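Local coordinates for sugar fermentation stimulation protein homolog (Pyrococcus furiosus, PDB 4DA2) that probably binds DNA through an OB-fold domain and a PD-(D/E)xK nuclease-like domain, the latter holding two calcium ions, at residues A[126-131]-A[167-172]; A[103-108]-A[117-122]; A[162-167]-A[204-209]. The protein carries 1 engineered substitution. All coordinates share one frame; numbering follows the deposited sequence.

Interaction 1. Residues A[126-131]-A[167-172]. With CA (calcium ion), chain C.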
ATOM      1  N   GLY A 126      -3.943  -9.114 -23.821  1.00 28.15           N
ATOM      2  CA  GLY A 126      -3.070  -7.940 -23.819  1.00 26.31           C
ATOM      3  C   GLY A 126      -2.347  -7.684 -22.508  1.00 23.05           C
ATOM      4  O   GLY A 126      -2.342  -8.526 -21.613  1.00 25.88           O
ATOM      5  N   GLU A 127      -1.714  -6.517 -22.413  1.00 26.97           N
ATOM      6  CA  GLU A 127      -0.961  -6.132 -21.225  1.00 25.05           C
ATOM      7  C   GLU A 127      -1.652  -5.005 -20.480  1.00 12.91           C
ATOM      8  O   GLU A 127      -2.486  -4.295 -21.051  1.00 20.04           O
ATOM      9  CB  GLU A 127       0.436  -5.673 -21.608  1.00 22.62           C
ATOM     10  CG  GLU A 127       1.331  -6.757 -22.171  1.00 35.79           C
ATOM     11  CD  GLU A 127       2.625  -6.172 -22.710  1.00 32.01           C
ATOM     12  OE1 GLU A 127       2.675  -4.934 -22.898  1.00 39.08           O
ATOM     13  OE2 GLU A 127       3.584  -6.947 -22.927  1.00 58.85           O
ATOM     14  N   ILE A 128      -1.328  -4.872 -19.191  1.00 16.11           N
ATOM     15  CA  ILE A 128      -1.848  -3.786 -18.363  1.00 13.50           C
ATOM     16  C   ILE A 128      -0.765  -3.299 -17.397  1.00 12.32           C
ATOM     17  O   ILE A 128      -0.060  -4.095 -16.750  1.00 17.83           O
ATOM     18  CB  ILE A 128      -3.170  -4.189 -17.605  1.00 15.28           C
ATOM     19  CG1 ILE A 128      -3.746  -3.000 -16.812  1.00 18.09           C
ATOM     20  CG2 ILE A 128      -2.947  -5.435 -16.724  1.00 27.41           C
ATOM     21  CD1 ILE A 128      -5.141  -3.249 -16.164  1.00 29.01           C
ATOM     22  N   PHE A 129      -0.619  -1.977 -17.330  1.00 16.56           N
ATOM     23  CA  PHE A 129       0.242  -1.351 -16.318  1.00 15.58           C
ATOM     24  C   PHE A 129      -0.563  -1.128 -15.045  1.00 12.04           C
ATOM     25  O   PHE A 129      -1.678  -0.580 -15.097  1.00 15.69           O
ATOM     26  CB  PHE A 129       0.771  -0.016 -16.840  1.00 15.90           C
ATOM     27  CG  PHE A 129       1.797  -0.162 -17.911  1.00 14.78           C
ATOM     28  CD1 PHE A 129       3.133  -0.420 -17.575  1.00 20.39           C
ATOM     29  CD2 PHE A 129       1.425  -0.110 -19.262  1.00 19.27           C
ATOM     30  CE1 PHE A 129       4.117  -0.562 -18.595  1.00 18.86           C
ATOM     31  CE2 PHE A 129       2.389  -0.264 -20.283  1.00 22.21           C
ATOM     32  CZ  PHE A 129       3.730  -0.502 -19.945  1.00 18.65           C
ATOM     33  N   VAL A 130      -0.009  -1.561 -13.913  1.00 19.84           N
ATOM     34  CA  VAL A 130      -0.696  -1.428 -12.626  1.00 23.44           C
ATOM     35  C   VAL A 130       0.202  -0.732 -11.601  1.00 12.65           C
ATOM     36  O   VAL A 130       1.338  -1.166 -11.378  1.00 15.90           O
ATOM     37  CB  VAL A 130      -1.185  -2.807 -12.080  1.00 12.86           C
ATOM     38  CG1 VAL A 130      -1.890  -2.617 -10.728  1.00 17.86           C
ATOM     39  CG2 VAL A 130      -2.095  -3.484 -13.086  1.00 14.92           C
ATOM     40  N   GLU A 131      -0.302   0.370 -11.025  1.00 13.38           N
ATOM     41  CA  GLU A 131       0.368   1.068  -9.936  1.00 17.54           C
ATOM     42  C   GLU A 131      -0.419   0.808  -8.653  1.00 20.34           C
ATOM     43  O   GLU A 131      -1.666   0.910  -8.651  1.00 16.69           O
ATOM     44  CB  GLU A 131       0.459   2.581 -10.234  1.00 14.05           C
ATOM     45  CG  GLU A 131       1.036   3.459  -9.108  1.00 14.94           C
ATOM     46  CD  GLU A 131       2.466   3.065  -8.732  1.00 14.16           C
ATOM     47  OE1 GLU A 131       3.179   2.527  -9.615  1.00 17.47           O
ATOM     48  OE2 GLU A 131       2.858   3.258  -7.544  1.00 17.21           O
ATOM     49  N   GLY A 167      -4.788   4.804 -25.394  1.00 30.77           N
ATOM     50  CA  GLY A 167      -5.537   3.549 -25.539  1.00 26.76           C
ATOM     51  C   GLY A 167      -4.843   2.314 -24.995  1.00 42.21           C
ATOM     52  O   GLY A 167      -5.094   1.202 -25.464  1.00 31.81           O
ATOM     53  N   LYS A 168      -3.969   2.496 -24.007  1.00 20.30           N
ATOM     54  CA  LYS A 168      -3.367   1.351 -23.328  1.00 19.81           C
ATOM     55  C   LYS A 168      -4.110   1.079 -22.020  1.00 18.98           C
ATOM     56  O   LYS A 168      -4.765   1.978 -21.461  1.00 29.93           O
ATOM     57  CB  LYS A 168      -1.879   1.565 -23.082  1.00 25.50           C
ATOM     58  CG  LYS A 168      -1.055   1.518 -24.367  1.00 40.18           C
ATOM     59  CD  LYS A 168       0.122   2.452 -24.277  1.00 32.04           C
ATOM     60  CE  LYS A 168       1.009   2.342 -25.509  1.00 45.55           C
ATOM     61  NZ  LYS A 168       2.292   3.074 -25.317  1.00 43.86           N
ATOM     62  N   ARG A 169      -3.993  -0.148 -21.526  1.00 19.27           N
ATOM     63  CA  ARG A 169      -4.681  -0.531 -20.295  1.00 17.41           C
ATOM     64  C   ARG A 169      -3.858  -0.067 -19.092  1.00 17.68           C
ATOM     65  O   ARG A 169      -2.639  -0.352 -18.970  1.00 15.19           O
ATOM     66  CB  ARG A 169      -4.919  -2.056 -20.256  1.00 18.05           C
ATOM     67  CG  ARG A 169      -5.834  -2.592 -21.394  1.00 32.01           C
ATOM     68  CD  ARG A 169      -7.303  -2.347 -21.059  1.00 42.20           C
ATOM     69  NE  ARG A 169      -7.621  -2.899 -19.742  1.00136.50           N
ATOM     70  CZ  ARG A 169      -8.481  -2.370 -18.877  1.00 53.36           C
ATOM     71  NH1 ARG A 169      -9.146  -1.255 -19.167  1.00 49.08           N
ATOM     72  NH2 ARG A 169      -8.678  -2.966 -17.711  1.00 51.00           N
ATOM     73  N   ALA A 170      -4.531   0.647 -18.198  1.00 19.96           N
ATOM     74  CA  ALA A 170      -3.885   1.180 -17.022  1.00 14.65           C
ATOM     75  C   ALA A 170      -4.812   1.044 -15.812  1.00 15.21           C
ATOM     76  O   ALA A 170      -6.039   1.203 -15.933  1.00 14.02           O
ATOM     77  CB  ALA A 170      -3.501   2.645 -17.242  1.00 12.20           C
ATOM     78  N   MET A 171      -4.213   0.759 -14.655  1.00 15.09           N
ATOM     79  CA  MET A 171      -4.956   0.557 -13.393  1.00 15.31           C
ATOM     80  C   MET A 171      -4.193   1.112 -12.200  1.00 12.19           C
ATOM     81  O   MET A 171      -2.957   0.985 -12.124  1.00 14.03           O
ATOM     82  CB  MET A 171      -5.226  -0.937 -13.146  1.00 13.45           C
ATOM     83  CG  MET A 171      -6.049  -1.211 -11.900  1.00 17.19           C
ATOM     84  SD  MET A 171      -6.343  -2.978 -11.639  1.00 21.74           S
ATOM     85  CE  MET A 171      -7.743  -3.149 -12.734  1.00 23.61           C
ATOM     86  N   ILE A 172      -4.925   1.770 -11.294  1.00 12.53           N
ATOM     87  CA  ILE A 172      -4.399   2.098  -9.981  1.00 11.10           C
ATOM     88  C   ILE A 172      -5.162   1.336  -8.921  1.00 17.80           C
ATOM     89  O   ILE A 172      -6.390   1.265  -8.941  1.00 15.71           O
ATOM     90  CB  ILE A 172      -4.323   3.654  -9.690  1.00  9.03           C
ATOM     91  CG1 ILE A 172      -3.602   3.953  -8.370  1.00 13.98           C
ATOM     92  CG2 ILE A 172      -5.715   4.322  -9.707  1.00 12.86           C
ATOM     93  CD1 ILE A 172      -3.215   5.420  -8.241  1.00 14.46           C
TER
HETATM   94 CA    CA C 301       3.515   1.877  -5.741  1.00 14.23          CA
HETATM   95  O   HOH W   1      -2.147  -1.986 -22.929  1.00 33.04           O
HETATM   96  O   HOH W   2       3.392   4.050  -4.689  1.00 24.85           O
HETATM   97  O   HOH W   3       5.924   2.872  -5.816  1.00 29.13           O
HETATM   98  O   HOH W   4       4.209  -0.178  -4.574  1.00 31.04           O
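The Phe129 ring meets the carbonyl O of Arg169 at its edge, near the ring plane, with CD2 4.1 Å from that oxygen. The Arg169 guanidinium is approached obliquely by a methyl: Ile128 CD1 lies 3.9 Å from Arg169 NH2. Bends at chi2 and chi3 bring that nitrogen back beside the isoleucine. Ile128 CG1 stands anti to the backbone N (chi1 -176°), and CD1 also reaches Met171 CB at 3.8 Å. Val130 CG2 lies alongside the same Met171 CB. Strands 127-131 and 169-172 run parallel. Met171 is bonded through both backbone atoms: its N donates to Phe129 O at 2.9 Å, and its O accepts from Glu131 N at 2.9 Å. Phe129 N binds Arg169 O at 3.1 Å. Water 1 links Glu127 O to Arg169 N. On the side of the sheet that carries Phe129 and Ala170, helix 151-165 packs with Leu163 on Phe129 and Leu160 on Ala170. Glu131 turns its carboxylate away from the partner strand, and OE2 binds calcium at 2.4 Å. Asp118 and the Thr132 carbonyl share this ion, and Lys133 bonds OE2. Asp118, Glu131 and Lys133 are consistent with the PD-(D/E)xK nuclease signature. Calcium and lysine fix the carboxylate where the strand presents it.

Interaction 2. Residues A[103-108]-A[117-122]; sequences CRIIKR and LDYLIE. Engineered in segment 117-122: Ile121 (natural residue Leu). With CA (calcium ion), chain C; CA (calcium ion), chain D.
Leu120 O is gripped by two successive amides, Ile106 N at 3.0 Å and Lys107 N at 3.2 Å. The first lies in the carbonyl plane; the second is tilted 15° from it. This is a classic beta bulge, which shifts the antiparallel register by one residue. At the other end Arg104 and Glu122 form a hydrogen-bonded pair, with Glu122 N 2.8 Å from Arg104 O. Ile105 CD1 makes an off-centre CH-pi contact, 4.2 Å from the Tyr119 ring centroid, and its CG1 packs on CG1 of the engineered Ile121. Ile106 CG1 sits between backbone N and carbonyl carbon (chi1 62°), which turns CD1 onto Leu120 CD2 at 3.7 Å. Its CG2 lies over the centre of the Arg104 guanidinium. Asp118 bridges the two calcium ions: OD1 binds one at 2.3 Å; OD2 binds the other at 2.4 Å, with OD1 a longer 2.9 Å from that ion too. Glu109 shares the ion bound by OD1 alone; Glu131 and the Thr132 carbonyl share the other. The disulfide Cys103-Cys123 joins the residue before strand 104-108 to the one after strand 115-122. Strand 127-139 flanks the latter, Leu117 packs on helix 151-165, and Tyr119 OH bonds Glu89 of helix 81-93.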
ATOM      1  N   CYS A 103      -3.888 -13.730 -15.755  1.00 20.76           N
ATOM      2  CA  CYS A 103      -2.865 -12.687 -15.900  1.00 29.08           C
ATOM      3  C   CYS A 103      -1.772 -12.875 -14.867  1.00 18.16           C
ATOM      4  O   CYS A 103      -2.036 -13.326 -13.745  1.00 30.70           O
ATOM      5  CB  CYS A 103      -3.458 -11.296 -15.685  1.00 18.82           C
ATOM      6  SG  CYS A 103      -4.888 -10.883 -16.648  1.00 24.62           S
ATOM      7  N   ARG A 104      -0.549 -12.490 -15.227  1.00 15.24           N
ATOM      8  CA  ARG A 104       0.582 -12.571 -14.305  1.00 26.00           C
ATOM      9  C   ARG A 104       1.542 -11.391 -14.473  1.00 19.88           C
ATOM     10  O   ARG A 104       1.578 -10.764 -15.538  1.00 16.63           O
ATOM     11  CB  ARG A 104       1.345 -13.873 -14.529  1.00 24.67           C
ATOM     12  CG  ARG A 104       1.911 -14.009 -15.939  1.00 33.55           C
ATOM     13  CD  ARG A 104       2.616 -15.313 -16.172  1.00 36.36           C
ATOM     14  NE  ARG A 104       3.309 -15.252 -17.458  1.00 38.11           N
ATOM     15  CZ  ARG A 104       4.626 -15.156 -17.605  1.00 85.69           C
ATOM     16  NH1 ARG A 104       5.439 -15.149 -16.548  1.00 30.15           N
ATOM     17  NH2 ARG A 104       5.132 -15.081 -18.825  1.00 38.81           N
ATOM     18  N   ILE A 105       2.329 -11.102 -13.430  1.00 17.63           N
ATOM     19  CA  ILE A 105       3.339 -10.013 -13.518  1.00 15.67           C
ATOM     20  C   ILE A 105       4.481 -10.494 -14.420  1.00 19.57           C
ATOM     21  O   ILE A 105       4.983 -11.610 -14.253  1.00 26.81           O
ATOM     22  CB  ILE A 105       3.852  -9.589 -12.101  1.00 13.93           C
ATOM     23  CG1 ILE A 105       2.680  -9.006 -11.288  1.00 17.00           C
ATOM     24  CG2 ILE A 105       5.005  -8.571 -12.207  1.00 16.52           C
ATOM     25  CD1 ILE A 105       2.850  -9.078  -9.751  1.00 17.18           C
ATOM     26  N   ILE A 106       4.856  -9.666 -15.392  1.00 26.40           N
ATOM     27  CA  ILE A 106       6.000  -9.951 -16.256  1.00 22.82           C
ATOM     28  C   ILE A 106       7.139  -8.950 -16.062  1.00 27.10           C
ATOM     29  O   ILE A 106       8.294  -9.246 -16.395  1.00 23.18           O
ATOM     30  CB  ILE A 106       5.599 -10.057 -17.759  1.00 28.37           C
ATOM     31  CG1 ILE A 106       5.013  -8.732 -18.285  1.00 26.82           C
ATOM     32  CG2 ILE A 106       4.627 -11.213 -17.971  1.00 24.71           C
ATOM     33  CD1 ILE A 106       4.945  -8.629 -19.812  1.00 26.10           C
ATOM     34  N   LYS A 107       6.832  -7.766 -15.523  1.00 20.57           N
ATOM     35  CA  LYS A 107       7.879  -6.778 -15.228  1.00 28.61           C
ATOM     36  C   LYS A 107       7.517  -6.036 -13.968  1.00 33.81           C
ATOM     37  O   LYS A 107       6.353  -5.680 -13.777  1.00 19.33           O
ATOM     38  CB  LYS A 107       8.026  -5.732 -16.332  1.00 21.27           C
ATOM     39  CG  LYS A 107       8.741  -6.173 -17.599  1.00 55.14           C
ATOM     40  CD  LYS A 107       8.796  -5.033 -18.620  1.00 33.86           C
ATOM     41  CE  LYS A 107       9.536  -5.454 -19.889  1.00 47.06           C
ATOM     42  NZ  LYS A 107       9.425  -4.423 -20.957  1.00 47.76           N
ATOM     43  N   ARG A 108       8.522  -5.807 -13.129  1.00 17.99           N
ATOM     44  CA  ARG A 108       8.382  -4.960 -11.928  1.00 24.99           C
ATOM     45  C   ARG A 108       9.117  -3.646 -12.168  1.00 24.34           C
ATOM     46  O   ARG A 108      10.197  -3.623 -12.753  1.00 20.46           O
ATOM     47  CB  ARG A 108       8.909  -5.655 -10.677  1.00 25.94           C
ATOM     48  CG  ARG A 108       8.047  -6.839 -10.218  1.00 18.32           C
ATOM     49  CD  ARG A 108       8.795  -7.769  -9.277  1.00 30.99           C
ATOM     50  NE  ARG A 108       8.046  -9.019  -9.106  1.00 33.91           N
ATOM     51  CZ  ARG A 108       8.282  -9.920  -8.159  1.00 72.40           C
ATOM     52  NH1 ARG A 108       9.251  -9.729  -7.271  1.00134.46           N
ATOM     53  NH2 ARG A 108       7.544 -11.019  -8.095  1.00252.83           N
ATOM     54  N   LEU A 117       6.245   2.714 -13.087  1.00 18.21           N
ATOM     55  CA  LEU A 117       5.040   2.222 -12.403  1.00 13.65           C
ATOM     56  C   LEU A 117       5.321   0.833 -11.847  1.00 15.39           C
ATOM     57  O   LEU A 117       6.236   0.153 -12.306  1.00 18.81           O
ATOM     58  CB  LEU A 117       3.861   2.182 -13.366  1.00 14.91           C
ATOM     59  CG  LEU A 117       3.409   3.528 -13.929  1.00 13.00           C
ATOM     60  CD1 LEU A 117       2.284   3.315 -14.970  1.00 16.58           C
ATOM     61  CD2 LEU A 117       2.962   4.464 -12.805  1.00 15.58           C
ATOM     62  N   ASP A 118       4.521   0.395 -10.872  1.00 14.36           N
ATOM     63  CA  ASP A 118       4.839  -0.823 -10.137  1.00 15.04           C
ATOM     64  C   ASP A 118       4.942  -2.078 -10.977  1.00 10.43           C
ATOM     65  O   ASP A 118       5.921  -2.832 -10.828  1.00 12.59           O
ATOM     66  CB  ASP A 118       3.827  -1.076  -9.021  1.00 18.46           C
ATOM     67  CG  ASP A 118       3.943  -0.090  -7.918  1.00 14.42           C
ATOM     68  OD1 ASP A 118       5.045   0.475  -7.704  1.00 15.76           O
ATOM     69  OD2 ASP A 118       2.928   0.135  -7.212  1.00 15.59           O
ATOM     70  N   TYR A 119       3.935  -2.322 -11.823  1.00 14.44           N
ATOM     71  CA  TYR A 119       3.857  -3.597 -12.580  1.00 15.78           C
ATOM     72  C   TYR A 119       3.435  -3.455 -14.024  1.00 14.15           C
ATOM     73  O   TYR A 119       2.570  -2.644 -14.353  1.00 14.52           O
ATOM     74  CB  TYR A 119       2.876  -4.582 -11.905  1.00 15.44           C
ATOM     75  CG  TYR A 119       3.093  -4.777 -10.402  1.00 16.50           C
ATOM     76  CD1 TYR A 119       4.163  -5.534  -9.928  1.00 17.79           C
ATOM     77  CD2 TYR A 119       2.222  -4.218  -9.473  1.00 14.90           C
ATOM     78  CE1 TYR A 119       4.379  -5.715  -8.565  1.00 24.48           C
ATOM     79  CE2 TYR A 119       2.414  -4.396  -8.092  1.00 13.65           C
ATOM     80  CZ  TYR A 119       3.489  -5.155  -7.645  1.00 16.32           C
ATOM     81  OH  TYR A 119       3.711  -5.323  -6.290  1.00 20.18           O
ATOM     82  N   LEU A 120       4.040  -4.285 -14.876  1.00 11.15           N
ATOM     83  CA  LEU A 120       3.455  -4.626 -16.159  1.00 18.25           C
ATOM     84  C   LEU A 120       2.977  -6.049 -16.001  1.00 18.81           C
ATOM     85  O   LEU A 120       3.744  -6.935 -15.623  1.00 19.13           O
ATOM     86  CB  LEU A 120       4.466  -4.542 -17.303  1.00 22.57           C
ATOM     87  CG  LEU A 120       3.872  -4.919 -18.660  1.00 17.26           C
ATOM     88  CD1 LEU A 120       2.723  -3.983 -19.025  1.00 17.40           C
ATOM     89  CD2 LEU A 120       4.949  -4.920 -19.765  1.00 25.27           C
ATOM     90  N   ILE A 121       1.690  -6.223 -16.273  1.00 15.64           N
ATOM     91  CA  ILE A 121       0.999  -7.504 -16.128  1.00 13.06           C
ATOM     92  C   ILE A 121       0.546  -7.973 -17.509  1.00 18.70           C
ATOM     93  O   ILE A 121       0.060  -7.184 -18.319  1.00 18.20           O
ATOM     94  CB  ILE A 121      -0.160  -7.360 -15.133  1.00 13.88           C
ATOM     95  CG1 ILE A 121       0.427  -7.278 -13.725  1.00 15.65           C
ATOM     96  CG2 ILE A 121      -1.160  -8.553 -15.200  1.00 19.55           C
ATOM     97  CD1 ILE A 121      -0.563  -6.854 -12.659  1.00 24.94           C
ATOM     98  N   GLU A 122       0.745  -9.256 -17.777  1.00 19.78           N
ATOM     99  CA  GLU A 122       0.372  -9.826 -19.065  1.00 23.11           C
ATOM    100  C   GLU A 122      -0.828 -10.724 -18.920  1.00 23.36           C
ATOM    101  O   GLU A 122      -0.852 -11.617 -18.055  1.00 21.79           O
ATOM    102  CB  GLU A 122       1.551 -10.572 -19.703  1.00 24.31           C
ATOM    103  CG  GLU A 122       1.226 -11.114 -21.112  1.00 33.77           C
ATOM    104  CD  GLU A 122       2.395 -11.862 -21.763  1.00 21.29           C
ATOM    105  OE1 GLU A 122       3.518 -11.847 -21.219  1.00 60.33           O
ATOM    106  OE2 GLU A 122       2.177 -12.449 -22.836  1.00 43.91           O
TER
HETATM  107 CA    CA C 301       3.515   1.877  -5.741  1.00 14.23          CA
HETATM  108 CA    CA D 302       7.025   1.642  -7.590  1.00 18.54          CA
HETATM  109  O   HOH W   2       3.392   4.050  -4.689  1.00 24.85           O
HETATM  110  O   HOH W   3       5.924   2.872  -5.816  1.00 29.13           O
HETATM  111  O   HOH W   4       4.209  -0.178  -4.574  1.00 31.04           O
HETATM  112  O   HOH W   5       8.438   3.810  -7.789  1.00 32.24           O
HETATM  113  O   HOH W   6       5.854   3.074  -9.257  1.00 19.31           O

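Interaction 3. Residues A[162-167]-A[204-209]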
ATOM      1  N   LYS A 162      -1.942   9.304 -19.332  1.00 17.59           N
ATOM      2  CA  LYS A 162      -1.399   9.317 -20.695  1.00 19.10           C
ATOM      3  C   LYS A 162      -1.499   7.928 -21.364  1.00 16.56           C
ATOM      4  O   LYS A 162      -1.880   7.825 -22.526  1.00 19.29           O
ATOM      5  CB  LYS A 162       0.039   9.828 -20.688  1.00 18.60           C
ATOM      6  CG  LYS A 162       0.855   9.536 -21.981  1.00 22.35           C
ATOM      7  CD  LYS A 162       0.479  10.397 -23.173  1.00 47.48           C
ATOM      8  CE  LYS A 162       1.625  10.422 -24.189  1.00 31.82           C
ATOM      9  NZ  LYS A 162       1.125  10.409 -25.580  1.00 34.35           N
ATOM     10  N   LEU A 163      -1.169   6.869 -20.625  1.00 15.29           N
ATOM     11  CA  LEU A 163      -1.371   5.498 -21.117  1.00 12.88           C
ATOM     12  C   LEU A 163      -2.836   5.285 -21.598  1.00 16.95           C
ATOM     13  O   LEU A 163      -3.068   4.853 -22.736  1.00 24.31           O
ATOM     14  CB  LEU A 163      -1.033   4.494 -20.016  1.00 15.97           C
ATOM     15  CG  LEU A 163       0.455   4.266 -19.733  1.00 16.91           C
ATOM     16  CD1 LEU A 163       0.577   3.416 -18.493  1.00 15.17           C
ATOM     17  CD2 LEU A 163       1.077   3.548 -20.908  1.00 21.98           C
ATOM     18  N   ALA A 164      -3.812   5.631 -20.747  1.00 16.28           N
ATOM     19  CA  ALA A 164      -5.233   5.427 -21.073  1.00 16.64           C
ATOM     20  C   ALA A 164      -5.669   6.215 -22.308  1.00 19.79           C
ATOM     21  O   ALA A 164      -6.456   5.721 -23.105  1.00 26.34           O
ATOM     22  CB  ALA A 164      -6.121   5.774 -19.901  1.00 19.57           C
ATOM     23  N   ARG A 165      -5.165   7.442 -22.441  1.00 21.74           N
ATOM     24  CA  ARG A 165      -5.479   8.283 -23.617  1.00 28.51           C
ATOM     25  C   ARG A 165      -4.822   7.770 -24.889  1.00 32.61           C
ATOM     26  O   ARG A 165      -5.357   7.945 -25.990  1.00 29.57           O
ATOM     27  CB  ARG A 165      -5.096   9.731 -23.377  1.00 23.83           C
ATOM     28  CG  ARG A 165      -6.119  10.453 -22.526  1.00 18.80           C
ATOM     29  CD  ARG A 165      -5.648  11.836 -22.109  1.00 36.04           C
ATOM     30  NE  ARG A 165      -6.628  12.437 -21.209  1.00 29.60           N
ATOM     31  CZ  ARG A 165      -6.386  13.475 -20.414  1.00 52.76           C
ATOM     32  NH1 ARG A 165      -5.191  14.064 -20.408  1.00 28.19           N
ATOM     33  NH2 ARG A 165      -7.341  13.930 -19.619  1.00 47.49           N
ATOM     34  N   ASP A 166      -3.675   7.120 -24.732  1.00 21.72           N
ATOM     35  CA  ASP A 166      -3.034   6.427 -25.837  1.00 29.09           C
ATOM     36  C   ASP A 166      -3.714   5.089 -26.123  1.00 32.57           C
ATOM     37  O   ASP A 166      -3.261   4.331 -26.975  1.00 32.63           O
ATOM     38  CB  ASP A 166      -1.551   6.213 -25.554  1.00 32.55           C
ATOM     39  CG  ASP A 166      -0.741   7.484 -25.680  1.00 31.73           C
ATOM     40  OD1 ASP A 166      -1.284   8.524 -26.103  1.00 26.44           O
ATOM     41  OD2 ASP A 166       0.450   7.449 -25.345  1.00 35.52           O
ATOM     42  N   GLY A 167      -4.788   4.804 -25.394  1.00 30.77           N
ATOM     43  CA  GLY A 167      -5.537   3.549 -25.539  1.00 26.76           C
ATOM     44  C   GLY A 167      -4.843   2.314 -24.995  1.00 42.21           C
ATOM     45  O   GLY A 167      -5.094   1.202 -25.464  1.00 31.81           O
ATOM     46  N   ALA A 204     -10.456   9.378 -18.161  1.00 16.64           N
ATOM     47  CA  ALA A 204      -9.549   9.017 -19.230  1.00 16.15           C
ATOM     48  C   ALA A 204      -9.552   7.524 -19.540  1.00 23.37           C
ATOM     49  O   ALA A 204      -9.104   7.126 -20.611  1.00 21.46           O
ATOM     50  CB  ALA A 204      -8.102   9.495 -18.929  1.00 17.36           C
ATOM     51  N   GLY A 205     -10.062   6.708 -18.613  1.00 15.60           N
ATOM     52  CA  GLY A 205     -10.076   5.255 -18.801  1.00 17.81           C
ATOM     53  C   GLY A 205      -9.158   4.487 -17.858  1.00 11.99           C
ATOM     54  O   GLY A 205      -9.026   3.261 -17.992  1.00 16.48           O
ATOM     55  N   VAL A 206      -8.497   5.184 -16.925  1.00 14.05           N
ATOM     56  CA  VAL A 206      -7.669   4.465 -15.930  1.00 16.52           C
ATOM     57  C   VAL A 206      -8.607   3.743 -14.963  1.00 17.23           C
ATOM     58  O   VAL A 206      -9.505   4.360 -14.373  1.00 13.47           O
ATOM     59  CB  VAL A 206      -6.742   5.391 -15.109  1.00  8.43           C
ATOM     60  CG1 VAL A 206      -5.927   4.561 -14.053  1.00 11.91           C
ATOM     61  CG2 VAL A 206      -5.830   6.222 -16.021  1.00 12.31           C
ATOM     62  N   GLU A 207      -8.410   2.434 -14.808  1.00 12.34           N
ATOM     63  CA  GLU A 207      -9.276   1.667 -13.885  1.00 12.41           C
ATOM     64  C   GLU A 207      -8.806   1.918 -12.455  1.00 12.43           C
ATOM     65  O   GLU A 207      -7.587   1.940 -12.174  1.00 13.55           O
ATOM     66  CB  GLU A 207      -9.253   0.183 -14.216  1.00 14.77           C
ATOM     67  CG  GLU A 207      -9.766  -0.111 -15.637  1.00 16.28           C
ATOM     68  CD  GLU A 207     -11.283   0.050 -15.802  1.00 44.65           C
ATOM     69  OE1 GLU A 207     -12.023  -0.287 -14.859  1.00 23.62           O
ATOM     70  OE2 GLU A 207     -11.743   0.503 -16.882  1.00 38.64           O
ATOM     71  N   ILE A 208      -9.758   2.173 -11.566  1.00 12.95           N
ATOM     72  CA  ILE A 208      -9.411   2.414 -10.154  1.00  8.98           C
ATOM     73  C   ILE A 208     -10.027   1.313  -9.260  1.00 16.89           C
ATOM     74  O   ILE A 208     -11.229   1.056  -9.331  1.00 14.15           O
ATOM     75  CB  ILE A 208      -9.853   3.803  -9.660  1.00 17.88           C
ATOM     76  CG1 ILE A 208      -9.139   4.911 -10.463  1.00 13.57           C
ATOM     77  CG2 ILE A 208      -9.603   3.914  -8.143  1.00 18.54           C
ATOM     78  CD1 ILE A 208      -9.643   6.331 -10.145  1.00 12.37           C
ATOM     79  N   ARG A 209      -9.193   0.669  -8.435  1.00 13.59           N
ATOM     80  CA  ARG A 209      -9.680  -0.372  -7.499  1.00  9.09           C
ATOM     81  C   ARG A 209      -9.115  -0.031  -6.123  1.00 20.41           C
ATOM     82  O   ARG A 209      -8.101   0.691  -6.002  1.00 14.47           O
ATOM     83  CB  ARG A 209      -9.164  -1.770  -7.893  1.00  8.44           C
ATOM     84  CG  ARG A 209      -9.497  -2.220  -9.344  1.00 18.00           C
ATOM     85  CD  ARG A 209     -10.980  -2.510  -9.596  1.00 24.64           C
ATOM     86  NE  ARG A 209     -11.181  -2.904 -11.001  1.00 18.86           N
ATOM     87  CZ  ARG A 209     -11.608  -2.079 -11.955  1.00 21.39           C
ATOM     88  NH1 ARG A 209     -11.938  -0.825 -11.659  1.00 27.17           N
ATOM     89  NH2 ARG A 209     -11.743  -2.525 -13.200  1.00 27.05           N
TER
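Ala164 CB lies against the end of helix 192-204, 3.4 Å from Ala204 O. The same methyl meets Val206 CG2 at 3.9 Å and faces Ala204 CB at 4.3 Å. It also rests on the backbone at Gly205, whose CA lies 5.4 Å from Ala164 CA. Val206 places CG1 anti to the backbone N (chi1 179°), which leaves CG2 to meet the alanine. Small residues let the helix end and the turn come this near. Beside it, Arg165 runs extended from CG to NE, and NE passes 4.0 Å from Ala204 CB. Its guanidinium goes on to a salt bridge with Glu200 of helix 192-204, a charged link beside the apolar contact. Both helices finish in a Schellman motif, with Gly167 and Gly205 at positive phi. In the last turn before Gly167, Lys162 NZ bonds both carboxylate oxygens of Asp166. This is plain packing at the surface, with the side chain of Val206 about 13 Å from the nearest calcium. The contact joins the C-terminal ends of helices 151-165 and 192-204. Val206 also touches Leu160 and Ala201, one from each helix, and strand 207-215 then runs on parallel to strand 169-176.

Along the chain, interaction 2 comes first: strands 104-108 and 115-122 close a short loop that contains Glu109. It is complete before interaction 1 opens at 126-131. Interaction 1 closes a loop holding strand 142-145 and helix 151-165, so that 127-131 and 169-172 pair in parallel. Interaction 3 starts inside that loop, at 162-167, and ends beyond it at 204-209, so these two cross and share Gly167. Strands 104-108, 115-122, 127-139, 169-176 and 207-215 thus follow as neighbours in one sheet. Probable backbone hydrogen bonds, Ile121 N to Ile128 O and Ile172 N to Glu207 O, join interaction 1 to 2 and to 3. Interactions 1 and 2 also meet at a shared calcium ion; interaction 3 adds the helix layer.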